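Local atomic coordinates of endo-pectate lyase (Erwinia chrysanthemi, PDB entry 3B4N), a protein that cleaves polygalacturonate by elimination, with calcium as cofactor, and probably also depolymerises methylated pectins in an endo fashion. Residues G171-G174 / I175-D178; L226-S230 / K231-T235; G282-N286 / Y287-A291. One frame throughout, in Å; residues are numbered along the deposited sequence.

Interaction 1 of 3, residues G171-G174 / I175-D178; sequences GADG and IHCD. Unlike the reference sequence in segment 171-174: G171 (reference Arg). With ZN (zinc ion), chain F; ZN (zinc ion), chain E; ZN (zinc ion), chain D.
D173 OD1 binds a zinc ion that H176 NE2, three residues further on, also binds, while D173 OD2 binds a second zinc. The shared ion lies 1.8 Å from D173 OD1 and 2.1 Å from H176 NE2. This is a worked example of metal binding at the start of a strand in a right-handed parallel beta helix: the loop 171-174 delivers D173, and the strand that begins at I175 delivers H176 and D178. The loop is a type II' beta turn, closed by G174 N bonding to G171 O at 2.9 Å, and G174 leaves it with a positive phi, which favours glycine.

D173 turns CG away from its backbone N (chi1 -161°), which carries the carboxylate out to the metals. Carboxylate and imidazole planes stand 85° apart, and D173 OD1 lies at the edge of the H176 ring, close to its plane, because both residues bind one zinc. D173 OD2 takes its own zinc at 2.0 Å, an ion that D195 also binds, and one water bridges the two zincs. The calcium ion, held by D191, I192, N213 and Y218, occupies a separate site.

H176 is a ligand at both ring nitrogens, so two metals fix the rotation of its ring. H176 ND1 holds a third zinc at 2.1 Å together with OD1 of D178, again in the ring plane. Between these ligands the chain alternates: I175 packs on L156, I184 and V187, and C177 forms a disulfide with C182. On the zinc of D178 only OD1 is close enough to bind, at 2.0 Å; OD2 of D178 instead receives a weak bond, 3.3 Å long, from the water on that zinc.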
ATOM      1  N   GLY A 171       1.592   4.017 -14.402  1.00 12.41           N
ATOM      2  CA  GLY A 171       2.278   3.603 -13.189  1.00 12.05           C
ATOM      3  C   GLY A 171       3.767   3.325 -13.282  1.00 12.45           C
ATOM      4  O   GLY A 171       4.448   3.286 -12.253  1.00 11.51           O
ATOM      5  N   ALA A 172       4.273   3.128 -14.499  1.00 11.37           N
ATOM      6  CA  ALA A 172       5.690   2.844 -14.741  1.00 11.12           C
ATOM      7  C   ALA A 172       6.307   1.956 -13.659  1.00 10.98           C
ATOM      8  O   ALA A 172       5.812   0.852 -13.416  1.00 10.68           O
ATOM      9  CB  ALA A 172       6.468   4.151 -14.884  1.00 10.95           C
ATOM     10  N   ASP A 173       7.380   2.408 -13.014  1.00 10.29           N
ATOM     11  CA  ASP A 173       7.985   1.596 -11.960  1.00 10.37           C
ATOM     12  C   ASP A 173       7.718   2.150 -10.556  1.00 10.04           C
ATOM     13  O   ASP A 173       8.564   2.067  -9.662  1.00 11.21           O
ATOM     14  CB  ASP A 173       9.489   1.416 -12.168  1.00 10.54           C
ATOM     15  CG  ASP A 173      10.032   0.240 -11.386  1.00 13.47           C
ATOM     16  OD1 ASP A 173      11.225   0.224 -11.042  1.00 12.80           O
ATOM     17  OD2 ASP A 173       9.249  -0.690 -11.115  1.00 13.43           O
ATOM     18  N   GLY A 174       6.546   2.748 -10.390  1.00  9.91           N
ATOM     19  CA  GLY A 174       6.147   3.244  -9.083  1.00  9.75           C
ATOM     20  C   GLY A 174       7.068   4.177  -8.329  1.00  9.55           C
ATOM     21  O   GLY A 174       7.648   5.097  -8.901  1.00 11.29           O
ATOM     22  N   ILE A 175       7.189   3.938  -7.027  1.00  9.40           N
ATOM     23  CA  ILE A 175       7.998   4.780  -6.150  1.00  9.36           C
ATOM     24  C   ILE A 175       9.188   4.030  -5.572  1.00  9.47           C
ATOM     25  O   ILE A 175       9.026   2.956  -5.008  1.00 10.49           O
ATOM     26  CB  ILE A 175       7.139   5.313  -4.979  1.00  9.03           C
ATOM     27  CG1 ILE A 175       5.915   6.045  -5.538  1.00 10.63           C
ATOM     28  CG2 ILE A 175       7.976   6.204  -4.069  1.00  9.85           C
ATOM     29  CD1 ILE A 175       4.942   6.546  -4.471  1.00 10.96           C
ATOM     30  N   HIS A 176      10.384   4.599  -5.711  1.00  9.86           N
ATOM     31  CA  HIS A 176      11.595   3.980  -5.183  1.00  9.89           C
ATOM     32  C   HIS A 176      12.078   4.595  -3.884  1.00  9.71           C
ATOM     33  O   HIS A 176      12.072   5.818  -3.744  1.00 10.58           O
ATOM     34  CB  HIS A 176      12.774   4.138  -6.148  1.00 11.61           C
ATOM     35  CG  HIS A 176      12.774   3.186  -7.295  1.00 12.04           C
ATOM     36  ND1 HIS A 176      13.886   2.989  -8.083  1.00 13.50           N
ATOM     37  CD2 HIS A 176      11.798   2.403  -7.812  1.00 12.45           C
ATOM     38  CE1 HIS A 176      13.596   2.125  -9.040  1.00 15.37           C
ATOM     39  NE2 HIS A 176      12.335   1.755  -8.899  1.00 13.99           N
ATOM     40  N   CYS A 177      12.465   3.750  -2.935  1.00  9.22           N
ATOM     41  CA  CYS A 177      13.108   4.238  -1.727  1.00  8.93           C
ATOM     42  C   CYS A 177      14.544   3.813  -2.038  1.00  8.92           C
ATOM     43  O   CYS A 177      14.898   2.640  -1.910  1.00  9.67           O
ATOM     44  CB  CYS A 177      12.631   3.520  -0.479  1.00  9.52           C
ATOM     45  SG  CYS A 177      13.596   4.003   0.995  1.00 12.98           S
ATOM     46  N   ASP A 178      15.376   4.757  -2.465  1.00  9.79           N
ATOM     47  CA  ASP A 178      16.738   4.401  -2.842  1.00 11.43           C
ATOM     48  C   ASP A 178      17.861   4.572  -1.827  1.00 11.89           C
ATOM     49  O   ASP A 178      19.025   4.282  -2.117  1.00 13.15           O
ATOM     50  CB  ASP A 178      17.078   5.087  -4.165  1.00 10.53           C
ATOM     51  CG  ASP A 178      16.373   4.430  -5.349  1.00 13.12           C
ATOM     52  OD1 ASP A 178      16.256   5.074  -6.402  1.00 13.67           O
ATOM     53  OD2 ASP A 178      15.934   3.263  -5.223  1.00 11.48           O
TER
HETATM   54 ZN    ZN F 716      12.364  -0.234  -9.674  1.00 32.30          ZN
HETATM   55 ZN    ZN E 714      15.764   3.908  -7.952  1.00 13.00          ZN
HETATM   56 ZN    ZN D 711       9.799  -2.350 -10.140  1.00 11.63          ZN
HETATM   57  O   HOH W   1      16.954   2.310  -8.251  1.00 16.09           O
HETATM   58  O   HOH W   2      11.179  -2.237  -8.927  1.00 16.24           O
HETATM   59  O   HOH W   3      10.673  -3.417 -11.527  1.00 15.34           O

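Interaction 2 of 3, residues L226-S230 / K231-T235; sequences LQHNS and KNSTT
The imidazole of H228 meets its neighbours across the turn chiefly by its edge: S233 OG lies close to the ring plane beside NE2, and T234 CA comes up near CE1. The indole of W251, from the adjoining strand 246-253, meets the same ring with the planes at about 80°. NE2 of H228 and OG of S233 are hydrogen-bonded at 2.8 Å in a nearly straight line (167°). With CG anti to the backbone N (chi1 -168°), the H228 ring reaches over to the returning chain.

Here the parallel beta helix turns a corner, from strand 224-228 through a short loop into strand 233-238. OG of S230 approaches OG of S233 at 2.8 Å, a bond that is not settled because the proton of S233 has a second acceptor within reach; S230 OG also bonds to the carbonyl of G201. OG1 of T235 lies 3.0 Å from ND1 of H228 and takes a hydrogen bond from N199, while CG2 of T235 touches CD1 of L226 at 3.9 Å. R264 binds the carbonyls of N229 and S230.

ND1 of H228 accepts from W251 NE1, so a neutral H228 probably keeps its proton on NE2 and gives it to S233 OG, which would leave the S233 proton for S230 OG or another acceptor.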
ATOM      1  N   LEU A 226       4.993  -4.757  -3.504  1.00  9.13           N
ATOM      2  CA  LEU A 226       6.226  -4.228  -2.930  1.00  8.03           C
ATOM      3  C   LEU A 226       7.426  -5.108  -3.286  1.00  7.41           C
ATOM      4  O   LEU A 226       7.454  -6.307  -2.981  1.00  9.79           O
ATOM      5  CB  LEU A 226       6.081  -4.115  -1.400  1.00  7.98           C
ATOM      6  CG  LEU A 226       4.841  -3.342  -0.919  1.00  7.99           C
ATOM      7  CD1 LEU A 226       4.701  -3.447   0.603  1.00  7.38           C
ATOM      8  CD2 LEU A 226       4.936  -1.890  -1.346  1.00  8.05           C
ATOM      9  N   GLN A 227       8.405  -4.504  -3.959  1.00  9.41           N
ATOM     10  CA  GLN A 227       9.629  -5.199  -4.352  1.00  8.38           C
ATOM     11  C   GLN A 227      10.714  -4.777  -3.364  1.00  9.12           C
ATOM     12  O   GLN A 227      10.810  -3.605  -3.013  1.00 11.84           O
ATOM     13  CB  GLN A 227      10.017  -4.800  -5.778  1.00 11.44           C
ATOM     14  CG  GLN A 227      11.317  -5.416  -6.294  1.00 12.32           C
ATOM     15  CD  GLN A 227      11.264  -6.929  -6.399  1.00 14.96           C
ATOM     16  OE1 GLN A 227      10.193  -7.527  -6.514  1.00 16.42           O
ATOM     17  NE2 GLN A 227      12.434  -7.557  -6.378  1.00 17.81           N
ATOM     18  N   HIS A 228      11.526  -5.721  -2.921  1.00  9.24           N
ATOM     19  CA  HIS A 228      12.549  -5.421  -1.920  1.00  7.97           C
ATOM     20  C   HIS A 228      13.888  -5.985  -2.385  1.00  9.07           C
ATOM     21  O   HIS A 228      14.072  -7.211  -2.452  1.00  9.37           O
ATOM     22  CB  HIS A 228      12.074  -6.038  -0.596  1.00  8.77           C
ATOM     23  CG  HIS A 228      12.838  -5.605   0.613  1.00  7.61           C
ATOM     24  ND1 HIS A 228      12.272  -5.621   1.872  1.00  8.27           N
ATOM     25  CD2 HIS A 228      14.133  -5.244   0.786  1.00  9.53           C
ATOM     26  CE1 HIS A 228      13.189  -5.292   2.766  1.00  8.95           C
ATOM     27  NE2 HIS A 228      14.326  -5.059   2.133  1.00 10.92           N
ATOM     28  N   ASN A 229      14.805  -5.072  -2.712  1.00  9.65           N
ATOM     29  CA  ASN A 229      16.128  -5.418  -3.243  1.00  9.46           C
ATOM     30  C   ASN A 229      17.311  -5.198  -2.312  1.00 10.02           C
ATOM     31  O   ASN A 229      18.300  -5.929  -2.384  1.00 10.56           O
ATOM     32  CB  ASN A 229      16.412  -4.607  -4.511  1.00 11.04           C
ATOM     33  CG  ASN A 229      15.363  -4.792  -5.584  1.00 11.97           C
ATOM     34  OD1 ASN A 229      14.998  -3.837  -6.273  1.00 14.41           O
ATOM     35  ND2 ASN A 229      14.881  -6.014  -5.744  1.00  9.61           N
ATOM     36  N   SER A 230      17.255  -4.165  -1.479  1.00 10.25           N
ATOM     37  CA  SER A 230      18.383  -3.926  -0.588  1.00 10.41           C
ATOM     38  C   SER A 230      18.461  -5.019   0.474  1.00 10.38           C
ATOM     39  O   SER A 230      17.531  -5.816   0.628  1.00 10.39           O
ATOM     40  CB  SER A 230      18.249  -2.557   0.079  1.00 12.09           C
ATOM     41  OG  SER A 230      17.028  -2.474   0.781  1.00 12.42           O
ATOM     42  N   LYS A 231      19.579  -5.059   1.196  1.00 11.73           N
ATOM     43  CA  LYS A 231      19.798  -6.044   2.257  1.00 12.53           C
ATOM     44  C   LYS A 231      19.947  -5.333   3.605  1.00 10.88           C
ATOM     45  O   LYS A 231      20.216  -4.133   3.653  1.00 11.78           O
ATOM     46  CB  LYS A 231      21.059  -6.871   1.977  1.00 13.54           C
ATOM     47  CG  LYS A 231      21.098  -7.491   0.587  1.00 16.25           C
ATOM     48  CD  LYS A 231      22.464  -8.085   0.281  1.00 21.03           C
ATOM     49  CE  LYS A 231      22.566  -8.479  -1.181  1.00 23.51           C
ATOM     50  NZ  LYS A 231      23.980  -8.758  -1.573  1.00 26.37           N
ATOM     51  N   ASN A 232      19.776  -6.085   4.692  1.00 11.32           N
ATOM     52  CA  ASN A 232      19.866  -5.543   6.051  1.00 12.86           C
ATOM     53  C   ASN A 232      18.856  -4.401   6.099  1.00 12.73           C
ATOM     54  O   ASN A 232      19.119  -3.337   6.665  1.00 13.57           O
ATOM     55  CB  ASN A 232      21.281  -4.999   6.307  1.00 14.68           C
ATOM     56  CG  ASN A 232      22.365  -6.001   5.950  1.00 16.64           C
ATOM     57  OD1 ASN A 232      22.478  -7.049   6.570  1.00 21.30           O
ATOM     58  ND2 ASN A 232      23.158  -5.682   4.940  1.00 19.66           N
ATOM     59  N   SER A 233      17.689  -4.647   5.509  1.00 10.90           N
ATOM     60  CA  SER A 233      16.659  -3.629   5.392  1.00 10.51           C
ATOM     61  C   SER A 233      15.263  -4.174   5.631  1.00  9.98           C
ATOM     62  O   SER A 233      15.022  -5.377   5.516  1.00  9.94           O
ATOM     63  CB  SER A 233      16.734  -3.019   4.001  1.00 10.75           C
ATOM     64  OG  SER A 233      16.726  -4.047   3.030  1.00  9.80           O
ATOM     65  N   THR A 234      14.335  -3.263   5.893  1.00  9.50           N
ATOM     66  CA  THR A 234      12.972  -3.633   6.231  1.00  9.43           C
ATOM     67  C   THR A 234      11.905  -2.870   5.474  1.00  8.54           C
ATOM     68  O   THR A 234      12.051  -1.674   5.232  1.00  8.60           O
ATOM     69  CB  THR A 234      12.719  -3.338   7.729  1.00  8.97           C
ATOM     70  OG1 THR A 234      13.791  -3.895   8.504  1.00 11.23           O
ATOM     71  CG2 THR A 234      11.388  -3.921   8.201  1.00 11.30           C
ATOM     72  N   THR A 235      10.839  -3.577   5.098  1.00  8.13           N
ATOM     73  CA  THR A 235       9.675  -2.952   4.484  1.00  7.94           C
ATOM     74  C   THR A 235       8.586  -3.099   5.549  1.00  7.64           C
ATOM     75  O   THR A 235       8.340  -4.201   6.051  1.00  8.64           O
ATOM     76  CB  THR A 235       9.243  -3.647   3.186  1.00  7.73           C
ATOM     77  OG1 THR A 235      10.268  -3.464   2.199  1.00  8.21           O
ATOM     78  CG2 THR A 235       7.938  -3.035   2.662  1.00  7.87           C
TER

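Interaction 3 of 3, residues G282-N286 / Y287-A291; sequences GVNRN and YGDVA
Near-identical first torsions in N284 and D289 (chi1 -64° and -62°) set each CG opposite its own carbonyl carbon, and the two side chains run side by side in the same direction. The D289 carboxylate is thereby folded back onto the chain before the turn, where its OD2 accepts the backbone N-H of N284 at 2.8 Å, from above the carboxylate plane. A water reinforces the pairing: it accepts from ND2 of N284 and lies 2.8 Å from OD1 of D289. The carboxylate has further partners in S253 OG and the backbone N of R264, while the N284 amide bonds to the carbonyl of C254 and to R252.

The turn links strand 276-284 to strand 290-298, successive faces of the parallel beta helix, and the chain winds through a single 3-10 turn between them. Y287 N bonds to N284 O at 3.1 Å and G288 N to R285 O at 3.2 Å; N284 O also takes a weak, longer bond from D289 N. G288 has a positive phi at which a side chain would jam against the preceding carbonyl.

Within the same turn, ND2 of N286 sits over one face of the Y287 ring, 3.6 Å above its plane and offset toward the rim, with amide and ring 30° from parallel. OD1 of that amide bonds to G314 N. CB of N284 reaches CD1 of the Y287 ring at 3.8 Å. Inward, V283 CG1 touches A291 CB at 3.7 Å across the bend, an apolar contact.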
ATOM      1  N   GLY A 282       6.854 -13.559   0.190  1.00  9.09           N
ATOM      2  CA  GLY A 282       7.809 -14.560  -0.251  1.00  9.97           C
ATOM      3  C   GLY A 282       9.182 -14.238   0.317  1.00  9.64           C
ATOM      4  O   GLY A 282       9.786 -13.220  -0.040  1.00 10.64           O
ATOM      5  N   VAL A 283       9.671 -15.103   1.200  1.00 10.09           N
ATOM      6  CA  VAL A 283      10.973 -14.920   1.837  1.00 10.55           C
ATOM      7  C   VAL A 283      11.993 -15.916   1.310  1.00 10.78           C
ATOM      8  O   VAL A 283      11.651 -17.056   0.991  1.00 12.31           O
ATOM      9  CB  VAL A 283      10.892 -15.099   3.390  1.00 10.92           C
ATOM     10  CG1 VAL A 283      10.036 -14.001   4.002  1.00 11.08           C
ATOM     11  CG2 VAL A 283      10.329 -16.469   3.744  1.00 12.37           C
ATOM     12  N   ASN A 284      13.242 -15.473   1.192  1.00 10.46           N
ATOM     13  CA  ASN A 284      14.317 -16.378   0.772  1.00 10.10           C
ATOM     14  C   ASN A 284      14.885 -16.854   2.104  1.00 10.75           C
ATOM     15  O   ASN A 284      15.680 -16.151   2.740  1.00 12.31           O
ATOM     16  CB  ASN A 284      15.397 -15.627  -0.008  1.00 10.84           C
ATOM     17  CG  ASN A 284      14.884 -15.048  -1.291  1.00 11.40           C
ATOM     18  OD1 ASN A 284      14.111 -15.686  -2.009  1.00 11.46           O
ATOM     19  ND2 ASN A 284      15.319 -13.833  -1.602  1.00 12.42           N
ATOM     20  N   ARG A 285      14.486 -18.040   2.550  1.00 11.54           N
ATOM     21  CA  ARG A 285      14.966 -18.487   3.847  1.00 12.87           C
ATOM     22  C   ARG A 285      16.464 -18.733   3.916  1.00 13.26           C
ATOM     23  O   ARG A 285      17.058 -18.599   4.983  1.00 14.09           O
ATOM     24  CB  ARG A 285      14.193 -19.719   4.315  1.00 13.89           C
ATOM     25  CG  ARG A 285      14.529 -21.002   3.610  1.00 14.11           C
ATOM     26  CD  ARG A 285      13.626 -22.097   4.144  1.00 16.48           C
ATOM     27  NE  ARG A 285      14.036 -23.413   3.679  1.00 15.86           N
ATOM     28  CZ  ARG A 285      13.224 -24.465   3.609  1.00 16.28           C
ATOM     29  NH1 ARG A 285      11.950 -24.355   3.970  1.00 14.74           N
ATOM     30  NH2 ARG A 285      13.691 -25.628   3.164  1.00 15.56           N
ATOM     31  N   ASN A 286      17.083 -19.071   2.788  1.00 13.74           N
ATOM     32  CA  ASN A 286      18.524 -19.306   2.787  1.00 13.56           C
ATOM     33  C   ASN A 286      19.334 -18.023   2.989  1.00 14.79           C
ATOM     34  O   ASN A 286      20.517 -18.081   3.324  1.00 14.24           O
ATOM     35  CB  ASN A 286      18.950 -19.999   1.485  1.00 13.29           C
ATOM     36  CG  ASN A 286      18.618 -19.180   0.255  1.00 14.88           C
ATOM     37  OD1 ASN A 286      17.484 -18.732   0.082  1.00 14.33           O
ATOM     38  ND2 ASN A 286      19.608 -18.979  -0.610  1.00 15.29           N
ATOM     39  N   TYR A 287      18.695 -16.871   2.799  1.00 13.56           N
ATOM     40  CA  TYR A 287      19.371 -15.593   2.975  1.00 12.91           C
ATOM     41  C   TYR A 287      19.001 -14.931   4.302  1.00 12.73           C
ATOM     42  O   TYR A 287      19.386 -13.791   4.562  1.00 14.61           O
ATOM     43  CB  TYR A 287      19.047 -14.652   1.815  1.00 13.53           C
ATOM     44  CG  TYR A 287      19.683 -15.031   0.486  1.00 13.74           C
ATOM     45  CD1 TYR A 287      19.059 -14.701  -0.714  1.00 13.00           C
ATOM     46  CD2 TYR A 287      20.924 -15.672   0.430  1.00 15.28           C
ATOM     47  CE1 TYR A 287      19.645 -14.986  -1.939  1.00 13.59           C
ATOM     48  CE2 TYR A 287      21.525 -15.969  -0.799  1.00 15.10           C
ATOM     49  CZ  TYR A 287      20.880 -15.619  -1.974  1.00 14.13           C
ATOM     50  OH  TYR A 287      21.467 -15.867  -3.195  1.00 17.02           O
ATOM     51  N   GLY A 288      18.236 -15.644   5.123  1.00 11.63           N
ATOM     52  CA  GLY A 288      17.862 -15.130   6.430  1.00 12.07           C
ATOM     53  C   GLY A 288      16.698 -14.163   6.485  1.00 10.84           C
ATOM     54  O   GLY A 288      16.500 -13.503   7.506  1.00 11.70           O
ATOM     55  N   ASP A 289      15.930 -14.072   5.403  1.00 11.32           N
ATOM     56  CA  ASP A 289      14.778 -13.167   5.377  1.00 10.34           C
ATOM     57  C   ASP A 289      13.748 -13.557   6.425  1.00 10.73           C
ATOM     58  O   ASP A 289      13.542 -14.740   6.700  1.00 10.86           O
ATOM     59  CB  ASP A 289      14.052 -13.224   4.039  1.00 10.80           C
ATOM     60  CG  ASP A 289      14.902 -12.802   2.868  1.00  9.79           C
ATOM     61  OD1 ASP A 289      16.033 -12.284   3.045  1.00 10.64           O
ATOM     62  OD2 ASP A 289      14.406 -12.992   1.746  1.00 10.61           O
ATOM     63  N   VAL A 290      13.074 -12.568   6.993  1.00 10.48           N
ATOM     64  CA  VAL A 290      12.027 -12.867   7.960  1.00 11.01           C
ATOM     65  C   VAL A 290      10.832 -11.959   7.740  1.00 10.49           C
ATOM     66  O   VAL A 290      10.981 -10.735   7.696  1.00 10.17           O
ATOM     67  CB  VAL A 290      12.486 -12.672   9.412  1.00  9.71           C
ATOM     68  CG1 VAL A 290      11.348 -13.093  10.361  1.00 10.18           C
ATOM     69  CG2 VAL A 290      13.740 -13.500   9.688  1.00 10.70           C
ATOM     70  N   ALA A 291       9.657 -12.560   7.577  1.00  9.12           N
ATOM     71  CA  ALA A 291       8.417 -11.806   7.407  1.00  8.80           C
ATOM     72  C   ALA A 291       7.656 -11.921   8.718  1.00 10.37           C
ATOM     73  O   ALA A 291       7.358 -13.018   9.166  1.00  9.76           O
ATOM     74  CB  ALA A 291       7.587 -12.385   6.280  1.00  8.82           C
TER
HETATM   75  O   HOH W   4      17.028 -12.350   0.415  1.00 12.82           O

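All three contacts illustrate how a parallel beta helix is elaborated where its chain enters or leaves a face: each reaches the sheet that holds strands 175-179, 224-228 and 276-284. Interaction 1 straddles the start of its strand, where acidic groups and an imidazole bind metal; its touching residues are all buried, although waters sit on the zincs. Interactions 2 and 3 follow their strands at corners about 11 Å apart between centres; both are partly buried and held by hydrogen bonds. H228 uses both ring nitrogens in hydrogen bonds, H176 both as zinc ligands. R264 joins interactions 2 and 3 through its guanidinium and its backbone N.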